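Local coordinates for RBSTP2229 gene product (Geobacillus stearothermophilus, PDB 1T6A), which is of unknown function, belongs to the DUF1885 family, and packs a four-stranded antiparallel sheet against a helix, at residues T49-I52 / L57-Q60; R64-M69 / K95-E100; S72-T75 / T80-D83; G111-H114 / T120-F123. All blocks are in the same frame, centred on the assembly; numbering follows the deposited sequence. Where two conformers were deposited one is given.

Contact 1: residues T49-I52 / L57-Q60; sequences TVRI and LYLQ
T49 and Q60 form a hydrogen-bonded antiparallel pair, as do R51 and Y58. In the first, Q60 N donates to T49 O and T49 N to Q60 O, both at 2.9 Å. In the second, Y58 N reaches R51 O at 2.7 Å and R51 N reaches Y58 O at 3.0 Å. A water extends the first pair, accepting from T49 OG1 and donating to Q60 O at 2.8 Å.

The apolar contacts lie on the face of V50, I52, L57 and L59. L57 CD2 is wedged between V50 CG1 and I52 CB, 3.9 Å from each. V50 CG1 gets there because it is anti to the backbone N (chi1 178°). V50 CG2 lies beside L59 CD1. L59 is buried and also meets M69 and I71 of strand 68-76.

On the other face R51 NH2 lies over the Y58 ring, 4.1 Å from Y58 CD2, with the two planes nearly parallel. R51 NH1 is nearest Y58 CB. R51 was modelled in two positions, so this contact is doubtful.

The chemistry is that of a largely exposed beta hairpin. Main-chain bonds do most of the joining, with aliphatic groups on one face and polar or aromatic ones on the other.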
# COMPACT_ATOMS: atom_id res chain seq x y z
N THR A 49 -10.66 1.42 -5.76
CA THR A 49 -11.33 0.22 -6.24
C THR A 49 -11.16 0.18 -7.76
O THR A 49 -11.35 1.19 -8.41
CB THR A 49 -12.84 0.32 -5.91
OG1 THR A 49 -13.02 0.44 -4.49
CG2 THR A 49 -13.57 -0.97 -6.29
N VAL A 50 -10.81 -0.98 -8.30
CA VAL A 50 -10.56 -1.15 -9.73
C VAL A 50 -11.76 -1.76 -10.47
O VAL A 50 -12.29 -2.81 -10.08
CB VAL A 50 -9.33 -2.06 -9.95
CG1 VAL A 50 -9.07 -2.31 -11.44
CG2 VAL A 50 -8.10 -1.46 -9.31
N ARG A 51 -12.18 -1.10 -11.55
CA ARG A 51 -13.11 -1.69 -12.52
C ARG A 51 -12.60 -1.53 -13.96
O ARG A 51 -11.83 -0.61 -14.27
CB ARG A 51 -14.52 -1.09 -12.33
CG ARG A 51 -15.15 -0.44 -13.57
CD ARG A 51 -16.30 0.51 -13.25
NE ARG A 51 -16.64 1.36 -14.41
CZ ARG A 51 -16.60 2.70 -14.43
NH1 ARG A 51 -16.22 3.41 -13.36
NH2 ARG A 51 -16.94 3.34 -15.55
N ILE A 52 -13.03 -2.43 -14.84
CA ILE A 52 -12.70 -2.37 -16.25
C ILE A 52 -13.96 -2.11 -17.06
O ILE A 52 -14.97 -2.78 -16.86
CB ILE A 52 -12.01 -3.65 -16.71
CG1 ILE A 52 -11.56 -3.50 -18.16
CG2 ILE A 52 -12.95 -4.87 -16.58
CD1 ILE A 52 -10.69 -4.59 -18.62
N LEU A 57 -9.00 0.63 -17.56
CA LEU A 57 -9.11 0.40 -16.11
C LEU A 57 -9.42 1.69 -15.37
O LEU A 57 -8.67 2.65 -15.49
CB LEU A 57 -7.82 -0.20 -15.57
CG LEU A 57 -7.59 -1.65 -16.00
CD1 LEU A 57 -6.14 -2.05 -15.81
CD2 LEU A 57 -8.51 -2.62 -15.24
N TYR A 58 -10.53 1.74 -14.64
CA TYR A 58 -10.88 2.91 -13.86
C TYR A 58 -10.65 2.64 -12.38
O TYR A 58 -11.17 1.68 -11.82
CB TYR A 58 -12.32 3.36 -14.08
CG TYR A 58 -12.57 3.82 -15.49
CD1 TYR A 58 -12.35 5.13 -15.87
CD2 TYR A 58 -12.99 2.91 -16.46
CE1 TYR A 58 -12.55 5.55 -17.19
CE2 TYR A 58 -13.20 3.32 -17.78
CZ TYR A 58 -12.97 4.63 -18.13
OH TYR A 58 -13.16 4.99 -19.43
N LEU A 59 -9.84 3.48 -11.76
CA LEU A 59 -9.63 3.46 -10.32
C LEU A 59 -10.54 4.51 -9.70
O LEU A 59 -10.48 5.68 -10.07
CB LEU A 59 -8.16 3.76 -9.98
CG LEU A 59 -7.18 2.58 -10.10
CD1 LEU A 59 -7.17 1.99 -11.48
CD2 LEU A 59 -5.76 3.02 -9.71
N GLN A 60 -11.40 4.08 -8.78
CA GLN A 60 -12.28 4.97 -8.05
C GLN A 60 -11.74 5.18 -6.63
O GLN A 60 -11.53 4.23 -5.88
CB GLN A 60 -13.72 4.41 -8.01
CG GLN A 60 -14.73 5.30 -7.23
CD GLN A 60 -16.13 4.66 -7.12
OE1 GLN A 60 -16.32 3.69 -6.37
NE2 GLN A 60 -17.10 5.20 -7.86
O HOH W 1 -13.08 3.07 -3.88

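Contact 2: residues R64-M69 / K95-E100; sequences RLYKGM and KGKANE
M69 and A98 bring the two backbones nearest, with M69 CA 7.8 Å from A98 CA. The 95-100 segment is a regular helix, with N99 N bonded to K95 O and E100 N to G96 O. The 64-69 segment is loop that turns into strand at G68.

The selenomethionine M69 reaches across to the helix. Its SE lies 3.9 Å from A98 CB, and its CE is 3.9 Å from A98 N and 4.2 Å from K97 CB. Here M69 CG sits between the backbone N and the carbonyl carbon (chi1 71°), and a bend at chi3 lays the methyl along the helix backbone.

This is helix-on-sheet packing. Helix 92-109 lies against the antiparallel sheet of strands 48-53, 56-61, 68-76 and 79-85. M69 also touches Y48 and I84, and A98 touches I84. D94 of the same helix accepts from both K67 N and G68 N through OD2, which pins the loop to the helix.

Farther out, Y66 and K97 meet at an oblique slant. K97 CG is 4.0 Å from Y66 CE1. K97 bends at chi2 and chi4, which brings its NZ within 3.6 Å of Y66 OH, too far to count as a bond.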
# COMPACT_ATOMS: atom_id res chain seq x y z
N ARG A 64 -13.10 11.45 0.35
CA ARG A 64 -13.05 12.78 -0.27
C ARG A 64 -11.65 13.14 -0.81
O ARG A 64 -11.52 14.02 -1.66
CB ARG A 64 -13.51 13.85 0.74
CG ARG A 64 -12.47 14.25 1.82
CD ARG A 64 -13.04 15.00 3.07
NE ARG A 64 -12.23 14.77 4.29
CZ ARG A 64 -12.19 13.61 4.97
NH1 ARG A 64 -12.91 12.56 4.57
NH2 ARG A 64 -11.41 13.48 6.05
N LEU A 65 -10.62 12.45 -0.32
CA LEU A 65 -9.24 12.83 -0.64
C LEU A 65 -8.69 12.26 -1.95
O LEU A 65 -7.63 12.70 -2.41
CB LEU A 65 -8.33 12.46 0.53
CG LEU A 65 -8.68 13.17 1.84
CD1 LEU A 65 -7.75 12.76 2.93
CD2 LEU A 65 -8.62 14.68 1.65
N TYR A 66 -9.42 11.32 -2.54
CA TYR A 66 -9.02 10.66 -3.77
C TYR A 66 -10.21 10.55 -4.72
O TYR A 66 -11.23 9.96 -4.37
CB TYR A 66 -8.50 9.25 -3.45
CG TYR A 66 -7.33 9.22 -2.49
CD1 TYR A 66 -6.06 9.59 -2.91
CD2 TYR A 66 -7.51 8.88 -1.15
CE1 TYR A 66 -5.00 9.59 -2.05
CE2 TYR A 66 -6.43 8.88 -0.26
CZ TYR A 66 -5.18 9.24 -0.72
OH TYR A 66 -4.10 9.26 0.11
N LYS A 67 -10.09 11.13 -5.92
CA LYS A 67 -11.14 11.00 -6.93
C LYS A 67 -10.96 9.74 -7.76
O LYS A 67 -11.87 8.91 -7.83
CB LYS A 67 -11.17 12.21 -7.84
CG LYS A 67 -12.34 12.15 -8.82
CD LYS A 67 -12.69 13.54 -9.38
CE LYS A 67 -13.73 13.45 -10.50
NZ LYS A 67 -13.31 14.25 -11.67
N GLY A 68 -9.81 9.61 -8.40
CA GLY A 68 -9.49 8.47 -9.22
C GLY A 68 -8.59 8.76 -10.41
O GLY A 68 -8.07 9.87 -10.59
N MSE A 69 -8.41 7.73 -11.23
CA MSE A 69 -7.66 7.85 -12.47
C MSE A 69 -8.05 6.72 -13.42
O MSE A 69 -8.76 5.78 -13.04
CB MSE A 69 -6.15 7.80 -12.18
CG MSE A 69 -5.63 6.43 -11.75
SE MSE A 69 -3.81 6.45 -10.99
CE MSE A 69 -4.23 7.24 -9.23
N LYS A 95 -2.59 12.62 -7.58
CA LYS A 95 -1.39 12.91 -8.33
C LYS A 95 -0.21 12.12 -7.76
O LYS A 95 0.54 11.50 -8.50
CB LYS A 95 -1.06 14.41 -8.31
CG LYS A 95 -2.02 15.28 -9.12
CD LYS A 95 -1.65 16.78 -8.98
CE LYS A 95 -2.74 17.71 -9.47
NZ LYS A 95 -4.10 17.31 -8.99
N GLY A 96 -0.06 12.17 -6.44
CA GLY A 96 0.96 11.42 -5.76
C GLY A 96 0.84 9.92 -5.99
O GLY A 96 1.84 9.26 -6.29
N LYS A 97 -0.36 9.38 -5.89
CA LYS A 97 -0.53 7.95 -6.11
C LYS A 97 -0.21 7.56 -7.54
O LYS A 97 0.44 6.54 -7.77
CB LYS A 97 -1.93 7.48 -5.73
CG LYS A 97 -2.25 7.65 -4.25
CD LYS A 97 -1.40 6.74 -3.39
CE LYS A 97 -1.79 6.88 -1.95
NZ LYS A 97 -1.11 7.99 -1.36
N ALA A 98 -0.59 8.39 -8.50
CA ALA A 98 -0.31 8.11 -9.91
C ALA A 98 1.19 8.13 -10.12
O ALA A 98 1.72 7.29 -10.82
CB ALA A 98 -1.00 9.14 -10.86
N ASN A 99 1.86 9.10 -9.51
CA ASN A 99 3.32 9.18 -9.62
C ASN A 99 3.97 7.91 -9.05
O ASN A 99 4.84 7.33 -9.68
CB ASN A 99 3.85 10.40 -8.87
CG ASN A 99 3.76 11.67 -9.68
OD1 ASN A 99 3.73 11.64 -10.92
ND2 ASN A 99 3.74 12.81 -8.99
N GLU A 100 3.50 7.46 -7.89
CA GLU A 100 4.03 6.26 -7.23
C GLU A 100 3.85 5.00 -8.10
O GLU A 100 4.78 4.24 -8.29
CB GLU A 100 3.35 6.04 -5.87
CG GLU A 100 3.81 7.04 -4.82
CD GLU A 100 2.83 7.19 -3.65
OE1 GLU A 100 2.14 6.21 -3.31
OE2 GLU A 100 2.79 8.29 -3.07

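Contact 3: residues S72-T75 / T80-D83; sequences SVRT and TFID
S72 OG is gripped by two waters, at 2.6 and 2.7 Å. The second water donates to D83 OD2 at 2.7 Å, linking S72 to D83 across the strands.

R74 was modelled in two positions, so its side-chain contacts are those of one of them and doubtful in detail. In this one R74 NH1 bonds D83 OD2 at 3.1 Å, nearly straight (171°) and on the syn lone pair. R74 NH1 also makes a salt bridge to D83 OD1 at 2.7 Å, with guanidinium and carboxylate nearly coplanar. The guanidinium lies flat on the F81 ring in a cation-pi stack, R74 CZ 3.8 Å from the ring centroid and the planes 21° apart. R74 NH2 sits over the middle of that ring. The R74 chain leaves with CG anti to the backbone N (chi1 -178°) and bends at chi3 to lay its end over F81 and beside D83. With an alanine at F81, this R74 position would probably lose its stacking surface and be freer to turn away from D83.

Main-chain bonds pair S72 with D83 and R74 with F81. The contact belongs to the hairpin of strands 68-76 and 79-85. On the opposite face, I82 packs on L105 and L109 of helix 92-109.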
# COMPACT_ATOMS: atom_id res chain seq x y z
N SER A 72 -4.93 2.86 -19.38
CA SER A 72 -5.18 2.19 -20.65
C SER A 72 -3.89 1.89 -21.38
O SER A 72 -2.80 2.38 -21.01
CB SER A 72 -6.08 3.07 -21.52
OG SER A 72 -5.55 4.37 -21.66
N VAL A 73 -4.01 1.04 -22.40
CA VAL A 73 -2.92 0.71 -23.27
C VAL A 73 -3.11 1.45 -24.60
O VAL A 73 -4.21 1.51 -25.12
CB VAL A 73 -2.84 -0.79 -23.53
CG1 VAL A 73 -1.69 -1.12 -24.46
CG2 VAL A 73 -2.72 -1.54 -22.21
N ARG A 74 -2.02 2.01 -25.11
CA ARG A 74 -2.02 2.77 -26.36
C ARG A 74 -0.95 2.18 -27.26
O ARG A 74 0.13 1.81 -26.79
CB ARG A 74 -1.74 4.24 -26.06
CG ARG A 74 -1.76 5.16 -27.26
CD ARG A 74 -1.57 6.61 -26.88
NE ARG A 74 -0.22 7.07 -27.21
CZ ARG A 74 0.68 7.53 -26.35
NH1 ARG A 74 0.43 7.63 -25.06
NH2 ARG A 74 1.86 7.92 -26.81
N THR A 75 -1.29 2.00 -28.54
CA THR A 75 -0.30 1.62 -29.56
C THR A 75 -0.26 2.71 -30.65
O THR A 75 -1.30 3.29 -31.00
CB THR A 75 -0.65 0.28 -30.22
OG1 THR A 75 -1.86 0.42 -30.98
CG2 THR A 75 -0.93 -0.86 -29.19
N THR A 80 4.32 0.80 -28.00
CA THR A 80 3.26 0.51 -27.04
C THR A 80 3.52 1.29 -25.75
O THR A 80 4.67 1.40 -25.29
CB THR A 80 3.18 -1.00 -26.74
OG1 THR A 80 2.98 -1.74 -27.97
CG2 THR A 80 1.96 -1.35 -25.91
N PHE A 81 2.44 1.83 -25.20
CA PHE A 81 2.46 2.70 -24.05
C PHE A 81 1.44 2.27 -23.02
O PHE A 81 0.36 1.74 -23.38
CB PHE A 81 2.08 4.13 -24.45
CG PHE A 81 2.95 4.73 -25.53
CD1 PHE A 81 3.94 5.64 -25.23
CD2 PHE A 81 2.75 4.38 -26.85
CE1 PHE A 81 4.71 6.20 -26.24
CE2 PHE A 81 3.53 4.91 -27.85
CZ PHE A 81 4.50 5.82 -27.54
N ILE A 82 1.73 2.55 -21.75
CA ILE A 82 0.69 2.56 -20.73
C ILE A 82 0.42 3.99 -20.34
O ILE A 82 1.33 4.71 -20.01
CB ILE A 82 1.08 1.70 -19.52
CG1 ILE A 82 1.28 0.26 -19.97
CG2 ILE A 82 -0.01 1.79 -18.46
CD1 ILE A 82 1.73 -0.68 -18.85
N ASP A 83 -0.84 4.42 -20.45
CA ASP A 83 -1.25 5.79 -20.17
C ASP A 83 -1.98 5.81 -18.85
O ASP A 83 -2.83 4.96 -18.61
CB ASP A 83 -2.23 6.33 -21.22
CG ASP A 83 -1.58 6.73 -22.53
OD1 ASP A 83 -0.40 7.13 -22.53
OD2 ASP A 83 -2.19 6.67 -23.64
O HOH W 2 -5.91 6.08 -19.70
O HOH W 3 -4.52 5.27 -23.95

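Contact 4: residues G111-H114 / T120-F123; sequences GELH and TMVF
A short beta hairpin near the C-terminus joins G111-H114 to T120-F123. G111 and F123 form a hydrogen-bonded pair, with G111 N to F123 O at 3.0 Å and F123 N to G111 O at 2.9 Å. L113 and M121 form the next, with L113 N to M121 O and M121 N to L113 O, both 2.9 Å. T120 CA comes within 3.2 Å of L113 O in a CA-H...O contact. G111 has a positive phi of 115° that disfavours any side chain.

The hairpin has two unlike faces and follows directly on helix 92-109. L113, the selenomethionine M121 and F123 share one face. There L113 touches S102 and A106 of the helix, and F123 touches A106 and K107. L113 CD2 and M121 SE are only loosely in touch, at 4.3 Å. A nitrate ion, probably from the crystallisation liquor, lies about 6 Å from the M121 side chain.

E112, H114, T120 and V122 are on the other face. The extended E112 chain, with CG anti to the backbone N (chi1 -171°), crosses toward the other strand, where E112 CG lies 3.8 Å from T120 CG2 and touches V122 CG2. E112 OE2 takes a bond from H114 NE2 on its anti side, 31° out of the carboxylate plane. The edge of the H114 ring faces T120, with H114 CD2 3.6 Å from T120 OG1.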
# COMPACT_ATOMS: atom_id res chain seq x y z
N GLY A 111 11.54 0.81 -19.95
CA GLY A 111 11.02 1.73 -20.94
C GLY A 111 11.31 3.16 -20.56
O GLY A 111 12.22 3.45 -19.78
N GLU A 112 10.53 4.08 -21.12
CA GLU A 112 10.76 5.50 -20.93
C GLU A 112 9.50 6.13 -20.33
O GLU A 112 8.43 6.08 -20.94
CB GLU A 112 11.10 6.13 -22.27
CG GLU A 112 11.57 7.57 -22.21
CD GLU A 112 12.09 8.06 -23.56
OE1 GLU A 112 12.90 7.35 -24.19
OE2 GLU A 112 11.68 9.16 -23.99
N LEU A 113 9.62 6.65 -19.11
CA LEU A 113 8.51 7.25 -18.39
C LEU A 113 8.46 8.76 -18.59
O LEU A 113 9.42 9.45 -18.32
CB LEU A 113 8.65 6.96 -16.89
CG LEU A 113 7.49 7.36 -15.99
CD1 LEU A 113 6.23 6.58 -16.33
CD2 LEU A 113 7.87 7.08 -14.54
N HIS A 114 7.32 9.26 -19.05
CA HIS A 114 7.10 10.69 -19.18
C HIS A 114 6.06 11.08 -18.14
O HIS A 114 4.87 10.84 -18.31
CB HIS A 114 6.62 11.03 -20.59
CG HIS A 114 7.40 10.34 -21.67
ND1 HIS A 114 6.95 9.19 -22.30
CD2 HIS A 114 8.60 10.62 -22.23
CE1 HIS A 114 7.84 8.81 -23.20
NE2 HIS A 114 8.85 9.65 -23.17
N THR A 120 11.33 13.18 -17.56
CA THR A 120 11.46 11.91 -18.25
C THR A 120 12.46 11.03 -17.50
O THR A 120 13.56 11.48 -17.17
CB THR A 120 11.94 12.18 -19.69
OG1 THR A 120 10.88 12.78 -20.44
CG2 THR A 120 12.22 10.88 -20.44
N MSE A 121 12.09 9.79 -17.21
CA MSE A 121 13.02 8.83 -16.59
C MSE A 121 13.19 7.60 -17.50
O MSE A 121 12.21 7.00 -17.93
CB MSE A 121 12.49 8.39 -15.22
CG MSE A 121 12.11 9.51 -14.26
SE MSE A 121 11.35 8.79 -12.59
CE MSE A 121 12.93 7.82 -12.05
N VAL A 122 14.43 7.21 -17.78
CA VAL A 122 14.72 6.07 -18.66
C VAL A 122 15.19 4.84 -17.87
O VAL A 122 16.15 4.92 -17.12
CB VAL A 122 15.76 6.44 -19.74
CG1 VAL A 122 16.13 5.24 -20.60
CG2 VAL A 122 15.25 7.58 -20.62
N PHE A 123 14.49 3.72 -18.05
CA PHE A 123 14.85 2.44 -17.45
C PHE A 123 15.27 1.42 -18.51
O PHE A 123 14.42 0.78 -19.13
CB PHE A 123 13.67 1.90 -16.65
CG PHE A 123 13.25 2.78 -15.53
CD1 PHE A 123 13.68 2.53 -14.24
CD2 PHE A 123 12.43 3.89 -15.76
CE1 PHE A 123 13.29 3.35 -13.19
CE2 PHE A 123 12.05 4.72 -14.72
CZ PHE A 123 12.48 4.44 -13.44

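Contacts 1 and 3 are the two hairpins of one four-stranded antiparallel sheet, their centres 16 Å apart. Strand 68-76 follows strand 56-61 and lies beside it, and L59 N probably bonds to M69 O, so contacts 1 and 2 touch. Contact 2 joins the sheet to helix 92-109. Contact 3 is nested in the chain loop that contact 2 closes, and both use strand 68-76. Contact 4 comes last, in a separate two-stranded sheet straight after that helix, 14 Å from contact 3 between centres and 24 Å from contact 1. Helix 92-109 therefore lies between the large sheet and the small hairpin in the chain and touches both.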